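Local structure of RabGDI protein (Plasmodium falciparum 3D7, 3P1W) at residues I361-V366 with E400-I405; K165-Y170 with L193-H198; V280-D285 with C291-S296. The protein probably acts as a Rab GDP-dissociation inhibitor, holding Rab GTPases in their GDP-bound form and taking part in their cycling between membranes and cytosol. One frame throughout, in Å; residues are numbered along the deposited sequence.

The three contacts sit in different parts of one chain and do not touch. Contact 1, a strand of the mixed sheet that holds strands 346-350, 361-367 and 378-385, under the turn after helix 396-400, has its centre about 17 Å from the centre of the chain. Contact 2 joins two helices, its centre about 32 Å from that of contact 1, with nearest atoms about 15 Å apart. Contact 3, a beta hairpin of the sheet that also holds strand 20-26, is partly open to solvent and lies across the chain's centre from both others, its centre about 44 Å from contact 1 and about 56 Å from contact 2. Contacts 1 and 2 are buried and apolar; contact 3 rests largely on backbone hydrogen bonds.

Contact 1 (I361-V366 with E400-I405); sequences IYINLV and ELLGTI
Strand 361-366 passes beneath the turn that follows helix 396-400, with Ile363 CA and Leu402 CA the nearest alpha carbons at 9.5 Å, too far for the backbones to bond, so side chains alone bridge the gap. This is strand-to-loop packing on a mixed sheet of the GDI fold: the strand is held between neighbours 346-350 and 378-385, and the turn lies over one face of it. Asn364 of the same strand is anchored separately, its ND2 hydrogen-bonded to the carbonyl oxygens of Pro93 and Ser437. Ile363 carries the whole strand side of the contact. Its CG1 lies opposite the carbonyl carbon (chi1 -48°) and chi2 is extended at 178°, which sends CD1 out toward the turn, where it meets Leu401 CD1 at 3.9 Å. The isoleucine thus spans both leucines. Leu402 is buried and continues onto Ala380 of strand 378-385 and Cys331 and Leu333 of strand 320-333, whereas Leu401 is partly exposed. Directly after them Gly403, with phi 76°, is the first residue to leave helical angles, and the chain turns there toward strand 405-418. One methyl of Leu402 is set against both branches of the isoleucine: Leu402 CD2 lies 4.1 Å from Ile363 CG2 and 4.2 Å from Ile363 CD1.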
ATOM      1  N   ILE A 361      -1.337 -13.045  -0.911  1.00 14.78           N
ATOM      2  CA  ILE A 361      -2.573 -12.426  -1.408  1.00 14.79           C
ATOM      3  C   ILE A 361      -3.161 -11.590  -0.281  1.00 14.77           C
ATOM      4  O   ILE A 361      -2.990 -11.923   0.910  1.00 15.43           O
ATOM      5  CB  ILE A 361      -3.536 -13.479  -1.968  1.00 14.97           C
ATOM      6  CG1 ILE A 361      -2.880 -14.147  -3.201  1.00 15.08           C
ATOM      7  CG2 ILE A 361      -4.894 -12.886  -2.317  1.00 15.82           C
ATOM      8  CD1 ILE A 361      -3.734 -15.238  -3.902  1.00 15.38           C
ATOM      9  N   TYR A 362      -3.826 -10.501  -0.651  1.00 14.49           N
ATOM     10  CA  TYR A 362      -4.324  -9.520   0.298  1.00 14.50           C
ATOM     11  C   TYR A 362      -5.778  -9.170   0.019  1.00 15.34           C
ATOM     12  O   TYR A 362      -6.207  -9.169  -1.116  1.00 14.80           O
ATOM     13  CB  TYR A 362      -3.469  -8.256   0.232  1.00 13.99           C
ATOM     14  CG  TYR A 362      -1.964  -8.490   0.278  1.00 14.62           C
ATOM     15  CD1 TYR A 362      -1.265  -8.393   1.483  1.00 16.19           C
ATOM     16  CD2 TYR A 362      -1.240  -8.828  -0.874  1.00 14.19           C
ATOM     17  CE1 TYR A 362       0.103  -8.597   1.547  1.00 16.47           C
ATOM     18  CE2 TYR A 362       0.136  -9.048  -0.825  1.00 15.65           C
ATOM     19  CZ  TYR A 362       0.803  -8.929   0.380  1.00 16.36           C
ATOM     20  OH  TYR A 362       2.148  -9.152   0.454  1.00 15.63           O
ATOM     21  N   ILE A 363      -6.535  -8.864   1.072  1.00 15.98           N
ATOM     22  CA  ILE A 363      -7.915  -8.408   0.931  1.00 16.45           C
ATOM     23  C   ILE A 363      -8.134  -7.213   1.853  1.00 18.37           C
ATOM     24  O   ILE A 363      -7.893  -7.316   3.064  1.00 19.99           O
ATOM     25  CB  ILE A 363      -8.951  -9.482   1.276  1.00 17.13           C
ATOM     26  CG1 ILE A 363      -8.635 -10.803   0.587  1.00 16.86           C
ATOM     27  CG2 ILE A 363     -10.360  -8.959   1.005  1.00 18.65           C
ATOM     28  CD1 ILE A 363      -9.600 -11.989   0.912  1.00 19.04           C
ATOM     29  N   ASN A 364      -8.550  -6.080   1.283  1.00 17.04           N
ATOM     30  CA  ASN A 364      -9.004  -4.935   2.081  1.00 18.82           C
ATOM     31  C   ASN A 364     -10.504  -4.801   2.006  1.00 19.77           C
ATOM     32  O   ASN A 364     -11.094  -5.105   0.987  1.00 19.86           O
ATOM     33  CB  ASN A 364      -8.337  -3.664   1.620  1.00 18.79           C
ATOM     34  CG  ASN A 364      -6.946  -3.537   2.173  1.00 21.12           C
ATOM     35  OD1 ASN A 364      -6.565  -4.280   3.099  1.00 22.06           O
ATOM     36  ND2 ASN A 364      -6.169  -2.617   1.627  1.00 20.31           N
ATOM     37  N   LEU A 365     -11.116  -4.366   3.101  1.00 19.03           N
ATOM     38  CA  LEU A 365     -12.551  -4.209   3.164  1.00 19.55           C
ATOM     39  C   LEU A 365     -12.807  -2.797   3.692  1.00 20.13           C
ATOM     40  O   LEU A 365     -12.231  -2.418   4.725  1.00 19.00           O
ATOM     41  CB  LEU A 365     -13.157  -5.276   4.100  1.00 20.95           C
ATOM     42  CG  LEU A 365     -14.644  -5.338   4.407  1.00 22.47           C
ATOM     43  CD1 LEU A 365     -15.124  -4.206   5.311  1.00 21.70           C
ATOM     44  CD2 LEU A 365     -15.515  -5.426   3.140  1.00 23.22           C
ATOM     45  N   VAL A 366     -13.654  -2.050   2.966  1.00 20.36           N
ATOM     46  CA  VAL A 366     -14.112  -0.739   3.365  1.00 21.85           C
ATOM     47  C   VAL A 366     -15.587  -0.556   3.055  1.00 23.41           C
ATOM     48  O   VAL A 366     -16.186  -1.327   2.304  1.00 23.67           O
ATOM     49  CB  VAL A 366     -13.265   0.355   2.707  1.00 21.74           C
ATOM     50  CG1 VAL A 366     -11.856   0.412   3.352  1.00 22.58           C
ATOM     51  CG2 VAL A 366     -13.177   0.097   1.211  1.00 21.03           C
ATOM     52  N   GLU A 400     -13.757 -16.824  -2.192  1.00 23.40           N
ATOM     53  CA  GLU A 400     -14.670 -17.668  -1.395  1.00 24.87           C
ATOM     54  C   GLU A 400     -14.797 -17.238   0.055  1.00 24.50           C
ATOM     55  O   GLU A 400     -15.744 -17.647   0.729  1.00 26.16           O
ATOM     56  CB  GLU A 400     -14.257 -19.149  -1.446  1.00 26.18           C
ATOM     57  CG  GLU A 400     -14.409 -19.757  -2.798  1.00 28.64           C
ATOM     58  CD  GLU A 400     -13.921 -21.223  -2.855  1.00 35.16           C
ATOM     59  OE1 GLU A 400     -13.526 -21.799  -1.812  1.00 36.87           O
ATOM     60  OE2 GLU A 400     -13.899 -21.769  -3.972  1.00 38.16           O
ATOM     61  N   LEU A 401     -13.847 -16.437   0.547  1.00 22.95           N
ATOM     62  CA  LEU A 401     -13.920 -15.921   1.897  1.00 22.62           C
ATOM     63  C   LEU A 401     -14.983 -14.846   2.094  1.00 22.99           C
ATOM     64  O   LEU A 401     -15.340 -14.556   3.229  1.00 22.51           O
ATOM     65  CB  LEU A 401     -12.568 -15.351   2.337  1.00 21.52           C
ATOM     66  CG  LEU A 401     -11.388 -16.306   2.360  1.00 22.07           C
ATOM     67  CD1 LEU A 401     -10.099 -15.502   2.557  1.00 22.70           C
ATOM     68  CD2 LEU A 401     -11.617 -17.353   3.497  1.00 22.29           C
ATOM     69  N   LEU A 402     -15.487 -14.252   1.002  1.00 23.37           N
ATOM     70  CA  LEU A 402     -16.204 -12.960   1.095  1.00 23.17           C
ATOM     71  C   LEU A 402     -17.720 -13.032   1.309  1.00 25.11           C
ATOM     72  O   LEU A 402     -18.363 -12.000   1.502  1.00 25.31           O
ATOM     73  CB  LEU A 402     -15.948 -12.152  -0.179  1.00 22.45           C
ATOM     74  CG  LEU A 402     -14.486 -11.883  -0.559  1.00 20.02           C
ATOM     75  CD1 LEU A 402     -14.411 -11.014  -1.839  1.00 18.49           C
ATOM     76  CD2 LEU A 402     -13.712 -11.235   0.629  1.00 21.49           C
ATOM     77  N   GLY A 403     -18.278 -14.238   1.269  1.00 26.00           N
ATOM     78  CA  GLY A 403     -19.712 -14.420   1.293  1.00 27.44           C
ATOM     79  C   GLY A 403     -20.281 -14.084  -0.065  1.00 27.79           C
ATOM     80  O   GLY A 403     -19.596 -14.197  -1.091  1.00 27.31           O
ATOM     81  N   THR A 404     -21.538 -13.662  -0.077  1.00 28.65           N
ATOM     82  CA  THR A 404     -22.219 -13.380  -1.326  1.00 29.29           C
ATOM     83  C   THR A 404     -21.668 -12.122  -1.969  1.00 27.49           C
ATOM     84  O   THR A 404     -21.672 -11.051  -1.360  1.00 27.72           O
ATOM     85  CB  THR A 404     -23.719 -13.213  -1.093  1.00 30.81           C
ATOM     86  OG1 THR A 404     -24.226 -14.449  -0.580  1.00 32.11           O
ATOM     87  CG2 THR A 404     -24.419 -12.878  -2.407  1.00 32.53           C
ATOM     88  N   ILE A 405     -21.168 -12.261  -3.190  1.00 26.44           N
ATOM     89  CA  ILE A 405     -20.627 -11.133  -3.926  1.00 25.16           C
ATOM     90  C   ILE A 405     -21.660 -10.636  -4.922  1.00 25.38           C
ATOM     91  O   ILE A 405     -22.117 -11.395  -5.777  1.00 25.47           O
ATOM     92  CB  ILE A 405     -19.317 -11.508  -4.682  1.00 23.43           C
ATOM     93  CG1 ILE A 405     -18.244 -11.967  -3.682  1.00 23.49           C
ATOM     94  CG2 ILE A 405     -18.840 -10.331  -5.573  1.00 22.07           C
ATOM     95  CD1 ILE A 405     -17.086 -12.789  -4.306  1.00 22.01           C
TER

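Contact 2 (K165-Y170 with L193-H198); sequences KNFYQY and LEIYKH
Phe167 of helix 158-173 reaches across to Ile195 and Tyr196 of helix 192-198, and its ring makes the close contacts between the segments. From CB, which points toward the other helix, CG continues opposite the backbone N (chi1 178°) and carries the ring toward helix 192-198. At the far end, CE1 meets Ile195 CG2 at 4.1 Å, the methyl lying at the edge of the ring and near its plane, and CZ approaches Tyr196 CE1, also at 4.1 Å. The two rings are inclined, their centroids 6.0 Å apart and their planes at 52°. Tyr196 starts from a CB directed away from Phe167, and the ring swings back so that CE1 meets Phe167 CZ. The alpha carbons of Phe167 and Tyr196 are the closest pair between the segments, 8.3 Å apart. This is helix-helix packing in the helical part of the GDI fold. Helix 226-243 adds Ile233 against Phe167 and Ala226 against Ile195, while Phe199 presents an edge-to-face partner to the Phe167 ring. Tyr196 also rests on Ile206 and Leu209 of helix 203-213. No hydrogen bond joins the segments, so their hold on each other is dispersive, and the hydroxyl of the buried Tyr196 finds its hydrogen-bond partner, Tyr221 OH, outside the two segments.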
ATOM      1  N   LYS A 165       3.353 -15.090  23.956  1.00 43.12           N
ATOM      2  CA  LYS A 165       3.213 -14.046  24.982  1.00 44.18           C
ATOM      3  C   LYS A 165       4.596 -13.591  25.430  1.00 45.12           C
ATOM      4  O   LYS A 165       4.850 -12.396  25.527  1.00 45.04           O
ATOM      5  CB  LYS A 165       2.384 -14.511  26.190  1.00 45.78           C
ATOM      6  CG  LYS A 165       2.344 -13.485  27.370  1.00 48.64           C
ATOM      7  CD  LYS A 165       1.851 -14.064  28.733  1.00 52.62           C
ATOM      8  CE  LYS A 165       2.687 -15.250  29.267  1.00 54.83           C
ATOM      9  NZ  LYS A 165       3.454 -15.007  30.554  1.00 56.48           N
ATOM     10  N   ASN A 166       5.486 -14.546  25.682  1.00 46.59           N
ATOM     11  CA  ASN A 166       6.847 -14.246  26.133  1.00 47.72           C
ATOM     12  C   ASN A 166       7.604 -13.464  25.063  1.00 46.14           C
ATOM     13  O   ASN A 166       8.339 -12.515  25.361  1.00 46.07           O
ATOM     14  CB  ASN A 166       7.609 -15.534  26.492  1.00 49.21           C
ATOM     15  CG  ASN A 166       7.063 -16.225  27.748  1.00 52.21           C
ATOM     16  OD1 ASN A 166       6.602 -15.574  28.695  1.00 53.73           O
ATOM     17  ND2 ASN A 166       7.129 -17.560  27.763  1.00 53.00           N
ATOM     18  N   PHE A 167       7.397 -13.843  23.805  1.00 43.75           N
ATOM     19  CA  PHE A 167       8.027 -13.142  22.697  1.00 42.53           C
ATOM     20  C   PHE A 167       7.558 -11.692  22.633  1.00 41.99           C
ATOM     21  O   PHE A 167       8.365 -10.780  22.545  1.00 42.37           O
ATOM     22  CB  PHE A 167       7.743 -13.865  21.383  1.00 40.95           C
ATOM     23  CG  PHE A 167       8.316 -13.179  20.189  1.00 39.59           C
ATOM     24  CD1 PHE A 167       9.686 -13.079  20.034  1.00 40.38           C
ATOM     25  CD2 PHE A 167       7.491 -12.636  19.219  1.00 38.31           C
ATOM     26  CE1 PHE A 167      10.236 -12.442  18.926  1.00 41.12           C
ATOM     27  CE2 PHE A 167       8.038 -12.001  18.105  1.00 36.51           C
ATOM     28  CZ  PHE A 167       9.419 -11.906  17.974  1.00 38.87           C
ATOM     29  N   TYR A 168       6.251 -11.472  22.681  1.00 41.75           N
ATOM     30  CA  TYR A 168       5.729 -10.109  22.654  1.00 41.15           C
ATOM     31  C   TYR A 168       6.192  -9.278  23.855  1.00 43.05           C
ATOM     32  O   TYR A 168       6.487  -8.099  23.712  1.00 43.47           O
ATOM     33  CB  TYR A 168       4.208 -10.102  22.548  1.00 40.25           C
ATOM     34  CG  TYR A 168       3.670 -10.275  21.128  1.00 38.45           C
ATOM     35  CD1 TYR A 168       4.507 -10.277  20.007  1.00 39.50           C
ATOM     36  CD2 TYR A 168       2.315 -10.365  20.908  1.00 38.79           C
ATOM     37  CE1 TYR A 168       3.981 -10.407  18.712  1.00 38.66           C
ATOM     38  CE2 TYR A 168       1.789 -10.498  19.642  1.00 37.89           C
ATOM     39  CZ  TYR A 168       2.611 -10.516  18.542  1.00 37.91           C
ATOM     40  OH  TYR A 168       2.040 -10.642  17.273  1.00 34.79           O
ATOM     41  N   GLN A 169       6.244  -9.887  25.031  1.00 44.18           N
ATOM     42  CA  GLN A 169       6.784  -9.200  26.206  1.00 46.02           C
ATOM     43  C   GLN A 169       8.222  -8.749  25.953  1.00 46.95           C
ATOM     44  O   GLN A 169       8.555  -7.586  26.174  1.00 48.39           O
ATOM     45  CB  GLN A 169       6.678 -10.078  27.456  0.50 47.17           C
ATOM     46  CG  GLN A 169       5.263 -10.188  27.987  0.50 46.29           C
ATOM     47  CD  GLN A 169       5.165 -11.096  29.198  0.50 46.54           C
ATOM     48  OE1 GLN A 169       6.177 -11.539  29.734  0.50 47.39           O
ATOM     49  NE2 GLN A 169       3.946 -11.377  29.632  0.50 45.53           N
ATOM     50  N   TYR A 170       9.051  -9.661  25.453  1.00 47.01           N
ATOM     51  CA  TYR A 170      10.437  -9.341  25.089  1.00 47.64           C
ATOM     52  C   TYR A 170      10.536  -8.171  24.116  1.00 46.64           C
ATOM     53  O   TYR A 170      11.274  -7.217  24.368  1.00 46.69           O
ATOM     54  CB  TYR A 170      11.124 -10.569  24.483  1.00 47.33           C
ATOM     55  CG  TYR A 170      12.569 -10.346  24.048  1.00 47.83           C
ATOM     56  CD1 TYR A 170      13.595 -10.211  24.988  1.00 49.40           C
ATOM     57  CD2 TYR A 170      12.913 -10.327  22.703  1.00 45.74           C
ATOM     58  CE1 TYR A 170      14.928 -10.028  24.584  1.00 49.46           C
ATOM     59  CE2 TYR A 170      14.230 -10.144  22.289  1.00 46.60           C
ATOM     60  CZ  TYR A 170      15.237 -10.002  23.237  1.00 48.91           C
ATOM     61  OH  TYR A 170      16.534  -9.823  22.800  1.00 48.95           O
ATOM     62  N   LEU A 193      15.810 -15.638  12.730  1.00 39.34           N
ATOM     63  CA  LEU A 193      15.462 -17.046  12.900  1.00 40.91           C
ATOM     64  C   LEU A 193      16.027 -17.562  14.226  1.00 42.86           C
ATOM     65  O   LEU A 193      15.358 -18.282  14.951  1.00 42.85           O
ATOM     66  CB  LEU A 193      15.991 -17.893  11.734  1.00 41.50           C
ATOM     67  CG  LEU A 193      15.820 -19.415  11.874  1.00 43.88           C
ATOM     68  CD1 LEU A 193      14.356 -19.795  11.968  1.00 43.59           C
ATOM     69  CD2 LEU A 193      16.519 -20.179  10.749  1.00 45.25           C
ATOM     70  N   GLU A 194      17.252 -17.163  14.545  1.00 44.78           N
ATOM     71  CA  GLU A 194      17.858 -17.572  15.817  1.00 47.14           C
ATOM     72  C   GLU A 194      17.070 -16.994  16.996  1.00 46.80           C
ATOM     73  O   GLU A 194      16.917 -17.664  18.011  1.00 47.30           O
ATOM     74  CB  GLU A 194      19.340 -17.185  15.878  1.00 49.23           C
ATOM     75  CG  GLU A 194      20.204 -17.989  14.904  1.00 51.16           C
ATOM     76  CD  GLU A 194      21.649 -17.527  14.870  1.00 54.44           C
ATOM     77  OE1 GLU A 194      22.452 -18.007  15.698  1.00 58.90           O
ATOM     78  OE2 GLU A 194      21.994 -16.699  14.008  1.00 55.32           O
ATOM     79  N   ILE A 195      16.519 -15.784  16.842  1.00 45.60           N
ATOM     80  CA  ILE A 195      15.669 -15.200  17.889  1.00 45.42           C
ATOM     81  C   ILE A 195      14.361 -15.983  18.047  1.00 44.76           C
ATOM     82  O   ILE A 195      13.923 -16.238  19.163  1.00 45.16           O
ATOM     83  CB  ILE A 195      15.324 -13.722  17.621  1.00 44.53           C
ATOM     84  CG1 ILE A 195      16.576 -12.840  17.660  1.00 45.73           C
ATOM     85  CG2 ILE A 195      14.290 -13.230  18.646  1.00 44.98           C
ATOM     86  CD1 ILE A 195      17.245 -12.766  19.035  1.00 48.72           C
ATOM     87  N   TYR A 196      13.732 -16.359  16.930  1.00 43.76           N
ATOM     88  CA  TYR A 196      12.531 -17.192  16.989  1.00 43.09           C
ATOM     89  C   TYR A 196      12.812 -18.506  17.731  1.00 45.42           C
ATOM     90  O   TYR A 196      12.072 -18.886  18.634  1.00 45.24           O
ATOM     91  CB  TYR A 196      12.014 -17.515  15.585  1.00 41.63           C
ATOM     92  CG  TYR A 196      11.286 -16.400  14.848  1.00 37.73           C
ATOM     93  CD1 TYR A 196      10.419 -15.522  15.506  1.00 36.19           C
ATOM     94  CD2 TYR A 196      11.426 -16.263  13.468  1.00 37.63           C
ATOM     95  CE1 TYR A 196       9.709 -14.524  14.804  1.00 34.86           C
ATOM     96  CE2 TYR A 196      10.735 -15.270  12.757  1.00 34.34           C
ATOM     97  CZ  TYR A 196       9.889 -14.393  13.427  1.00 34.06           C
ATOM     98  OH  TYR A 196       9.205 -13.419  12.705  1.00 33.81           O
ATOM     99  N   LYS A 197      13.867 -19.196  17.310  1.00 47.54           N
ATOM    100  CA  LYS A 197      14.299 -20.455  17.939  1.00 49.82           C
ATOM    101  C   LYS A 197      14.597 -20.305  19.426  1.00 51.16           C
ATOM    102  O   LYS A 197      14.377 -21.244  20.189  1.00 52.95           O
ATOM    103  CB  LYS A 197      15.537 -21.031  17.225  1.00 51.14           C
ATOM    104  CG  LYS A 197      15.231 -21.613  15.843  1.00 51.78           C
ATOM    105  CD  LYS A 197      16.511 -22.012  15.089  1.00 54.88           C
ATOM    106  N   HIS A 198      15.086 -19.138  19.840  1.00 50.98           N
ATOM    107  CA  HIS A 198      15.312 -18.882  21.261  1.00 52.50           C
ATOM    108  C   HIS A 198      13.990 -18.935  22.024  1.00 51.82           C
ATOM    109  O   HIS A 198      13.936 -19.478  23.121  1.00 52.05           O
ATOM    110  CB  HIS A 198      16.010 -17.541  21.516  1.00 52.79           C
ATOM    111  CG  HIS A 198      16.152 -17.215  22.972  1.00 54.39           C
ATOM    112  ND1 HIS A 198      17.148 -17.756  23.761  1.00 56.96           N
ATOM    113  CD2 HIS A 198      15.407 -16.433  23.789  1.00 54.25           C
ATOM    114  CE1 HIS A 198      17.017 -17.309  24.997  1.00 57.06           C
ATOM    115  NE2 HIS A 198      15.965 -16.512  25.046  1.00 55.92           N
TER

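Contact 3 (V280-D285 with C291-S296); sequences VDFVFD and CGIKSS
Backbone hydrogen bonds tie Val280-Asp285 to Cys291-Ser296. Val283 N donates to Gly292 O at 2.9 Å in a nearly straight bond (176°), although the donor stands well above the carbonyl plane. Cys291 N gives Val283 O a second straight bond of 2.9 Å, and Gly292 N adds a weak one to the same oxygen. Nearer the other end, Lys294 N reaches Asp281 O at 3.0 Å, while Lys294 O receives Val280 N at 2.9 Å and a weak bond from Asp281 N. The strands run antiparallel at 160° in a beta hairpin at the margin of the sheet that also holds strand 20-26, where strand 300-303 pairs with the far edge of strand 290-295. Two classic beta bulges interrupt the ladder: Val280 and Asp281 are set against Lys294, and Cys291 and Gly292 against Val283. Among the apolar contacts, Phe282 and Ile293 form a non-hydrogen-bonded pair on the face that also receives Ile24 and Leu26 of strand 20-26, with Phe282 CD1 4.1 Å from Ile293 CG2. On the face of Asp281, Val283 and Lys294, Val283 CG2 packs on Lys294 CG; its other methyl, CG1, lies 3.6 Å from Cys291 SG. Cys291 chi1 of 66° places SG between its own N and carbonyl carbon, which brings it alongside Val283. Val280 CG1 presses on Ser296 CB at 3.5 Å, closer than usual for two carbons. Polar side chains act mainly at the hairpin's ends: Asp285 OD1 accepts the backbone N-H groups of Asp287 and Lys289 in the connecting turn, and Ser295 OG bonds with Glu299 OE2. Across the strands, Asp281 OD2 and Lys294 NZ remain 5.7 Å apart, opposite charges not in contact, which may attract weakly at that distance.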
ATOM      1  N   VAL A 280       3.500  15.148 -25.428  1.00 48.37           N
ATOM      2  CA  VAL A 280       3.802  14.355 -26.618  1.00 48.39           C
ATOM      3  C   VAL A 280       5.304  14.159 -26.858  1.00 48.49           C
ATOM      4  O   VAL A 280       5.673  13.440 -27.805  1.00 49.52           O
ATOM      5  CB  VAL A 280       3.119  14.928 -27.895  1.00 49.55           C
ATOM      6  CG1 VAL A 280       1.604  15.094 -27.650  1.00 50.13           C
ATOM      7  CG2 VAL A 280       3.767  16.247 -28.365  1.00 51.09           C
ATOM      8  N   ASP A 281       6.157  14.768 -26.017  1.00 46.69           N
ATOM      9  CA  ASP A 281       7.613  14.614 -26.132  1.00 45.56           C
ATOM     10  C   ASP A 281       8.434  15.098 -24.923  1.00 43.05           C
ATOM     11  O   ASP A 281       8.043  16.039 -24.201  1.00 42.55           O
ATOM     12  CB  ASP A 281       8.118  15.327 -27.381  1.00 47.66           C
ATOM     13  CG  ASP A 281       7.812  14.562 -28.658  1.00 50.41           C
ATOM     14  OD1 ASP A 281       8.041  13.319 -28.683  1.00 52.64           O
ATOM     15  OD2 ASP A 281       7.335  15.210 -29.620  1.00 53.81           O
ATOM     16  N   PHE A 282       9.567  14.426 -24.720  1.00 38.97           N
ATOM     17  CA  PHE A 282      10.643  14.933 -23.902  1.00 37.66           C
ATOM     18  C   PHE A 282      11.623  15.669 -24.801  1.00 38.10           C
ATOM     19  O   PHE A 282      11.832  15.269 -25.945  1.00 38.20           O
ATOM     20  CB  PHE A 282      11.379  13.791 -23.216  1.00 36.69           C
ATOM     21  CG  PHE A 282      10.563  13.082 -22.170  1.00 34.24           C
ATOM     22  CD1 PHE A 282      10.571  13.518 -20.855  1.00 35.12           C
ATOM     23  CD2 PHE A 282       9.789  11.994 -22.499  1.00 34.26           C
ATOM     24  CE1 PHE A 282       9.824  12.863 -19.875  1.00 32.20           C
ATOM     25  CE2 PHE A 282       9.045  11.333 -21.523  1.00 33.22           C
ATOM     26  CZ  PHE A 282       9.057  11.779 -20.216  1.00 31.92           C
ATOM     27  N   VAL A 283      12.211  16.740 -24.281  1.00 37.52           N
ATOM     28  CA  VAL A 283      13.319  17.418 -24.933  1.00 38.51           C
ATOM     29  C   VAL A 283      14.597  17.007 -24.202  1.00 38.33           C
ATOM     30  O   VAL A 283      14.648  17.035 -22.964  1.00 37.68           O
ATOM     31  CB  VAL A 283      13.132  18.949 -24.895  1.00 39.46           C
ATOM     32  CG1 VAL A 283      14.217  19.657 -25.732  1.00 40.93           C
ATOM     33  CG2 VAL A 283      11.723  19.327 -25.374  1.00 38.06           C
ATOM     34  N   PHE A 284      15.597  16.583 -24.970  1.00 38.72           N
ATOM     35  CA  PHE A 284      16.899  16.164 -24.447  1.00 39.27           C
ATOM     36  C   PHE A 284      18.025  17.088 -24.886  1.00 42.12           C
ATOM     37  O   PHE A 284      18.040  17.542 -26.025  1.00 41.93           O
ATOM     38  CB  PHE A 284      17.211  14.764 -24.943  1.00 39.04           C
ATOM     39  CG  PHE A 284      16.329  13.730 -24.359  1.00 36.84           C
ATOM     40  CD1 PHE A 284      16.483  13.366 -23.031  1.00 36.68           C
ATOM     41  CD2 PHE A 284      15.320  13.141 -25.110  1.00 35.80           C
ATOM     42  CE1 PHE A 284      15.663  12.423 -22.454  1.00 33.97           C
ATOM     43  CE2 PHE A 284      14.484  12.180 -24.522  1.00 35.52           C
ATOM     44  CZ  PHE A 284      14.665  11.828 -23.202  1.00 33.44           C
ATOM     45  N   ASP A 285      18.972  17.354 -23.988  1.00 43.75           N
ATOM     46  CA  ASP A 285      20.139  18.160 -24.339  1.00 46.94           C
ATOM     47  C   ASP A 285      21.189  17.316 -25.073  1.00 48.18           C
ATOM     48  O   ASP A 285      20.982  16.128 -25.315  1.00 47.07           O
ATOM     49  CB  ASP A 285      20.738  18.837 -23.094  1.00 48.05           C
ATOM     50  CG  ASP A 285      21.379  17.856 -22.128  1.00 47.44           C
ATOM     51  OD1 ASP A 285      21.624  16.688 -22.496  1.00 48.33           O
ATOM     52  OD2 ASP A 285      21.651  18.271 -20.986  1.00 49.51           O
ATOM     53  N   CYS A 291      15.809  18.124 -20.550  1.00 39.49           N
ATOM     54  CA  CYS A 291      15.857  19.573 -20.355  1.00 40.60           C
ATOM     55  C   CYS A 291      14.486  20.217 -20.545  1.00 40.37           C
ATOM     56  O   CYS A 291      14.312  21.380 -20.212  1.00 41.06           O
ATOM     57  CB  CYS A 291      16.909  20.213 -21.269  1.00 43.05           C
ATOM     58  SG  CYS A 291      16.555  20.101 -23.011  1.00 45.07           S
ATOM     59  N   GLY A 292      13.492  19.474 -21.035  1.00 38.92           N
ATOM     60  CA  GLY A 292      12.138  20.026 -21.131  1.00 39.13           C
ATOM     61  C   GLY A 292      11.065  19.038 -21.548  1.00 38.08           C
ATOM     62  O   GLY A 292      11.352  17.851 -21.734  1.00 37.09           O
ATOM     63  N   ILE A 293       9.833  19.533 -21.685  1.00 38.72           N
ATOM     64  CA  ILE A 293       8.689  18.728 -22.185  1.00 38.48           C
ATOM     65  C   ILE A 293       7.787  19.562 -23.106  1.00 39.76           C
ATOM     66  O   ILE A 293       7.695  20.791 -22.956  1.00 40.36           O
ATOM     67  CB  ILE A 293       7.831  18.148 -21.041  1.00 37.70           C
ATOM     68  CG1 ILE A 293       7.287  19.259 -20.147  1.00 39.58           C
ATOM     69  CG2 ILE A 293       8.629  17.114 -20.187  1.00 37.16           C
ATOM     70  CD1 ILE A 293       5.818  19.153 -19.911  1.00 41.28           C
ATOM     71  N   LYS A 294       7.143  18.899 -24.062  1.00 39.79           N
ATOM     72  CA  LYS A 294       6.264  19.558 -25.032  1.00 41.85           C
ATOM     73  C   LYS A 294       4.913  18.877 -25.033  1.00 41.53           C
ATOM     74  O   LYS A 294       4.829  17.672 -24.774  1.00 40.44           O
ATOM     75  CB  LYS A 294       6.820  19.462 -26.454  1.00 42.83           C
ATOM     76  CG  LYS A 294       8.118  20.185 -26.714  1.00 45.54           C
ATOM     77  CD  LYS A 294       8.612  19.944 -28.148  1.00 48.94           C
ATOM     78  CE  LYS A 294       7.638  20.504 -29.203  1.00 50.40           C
ATOM     79  NZ  LYS A 294       8.296  20.735 -30.532  1.00 52.39           N
ATOM     80  N   SER A 295       3.867  19.625 -25.388  1.00 43.15           N
ATOM     81  CA  SER A 295       2.507  19.072 -25.436  1.00 43.16           C
ATOM     82  C   SER A 295       1.969  19.037 -26.871  1.00 44.83           C
ATOM     83  O   SER A 295       2.613  19.516 -27.789  1.00 46.16           O
ATOM     84  CB  SER A 295       1.568  19.888 -24.546  1.00 43.31           C
ATOM     85  OG  SER A 295       1.166  21.087 -25.184  1.00 43.36           O
ATOM     86  N   SER A 296       0.782  18.451 -27.052  1.00 45.63           N
ATOM     87  CA  SER A 296       0.108  18.422 -28.363  1.00 47.18           C
ATOM     88  C   SER A 296      -0.518  19.771 -28.706  1.00 48.45           C
ATOM     89  O   SER A 296      -0.867  20.026 -29.858  1.00 49.81           O
ATOM     90  CB  SER A 296      -0.972  17.323 -28.389  1.00 46.35           C
ATOM     91  OG  SER A 296      -1.708  17.292 -27.173  1.00 48.62           O
TER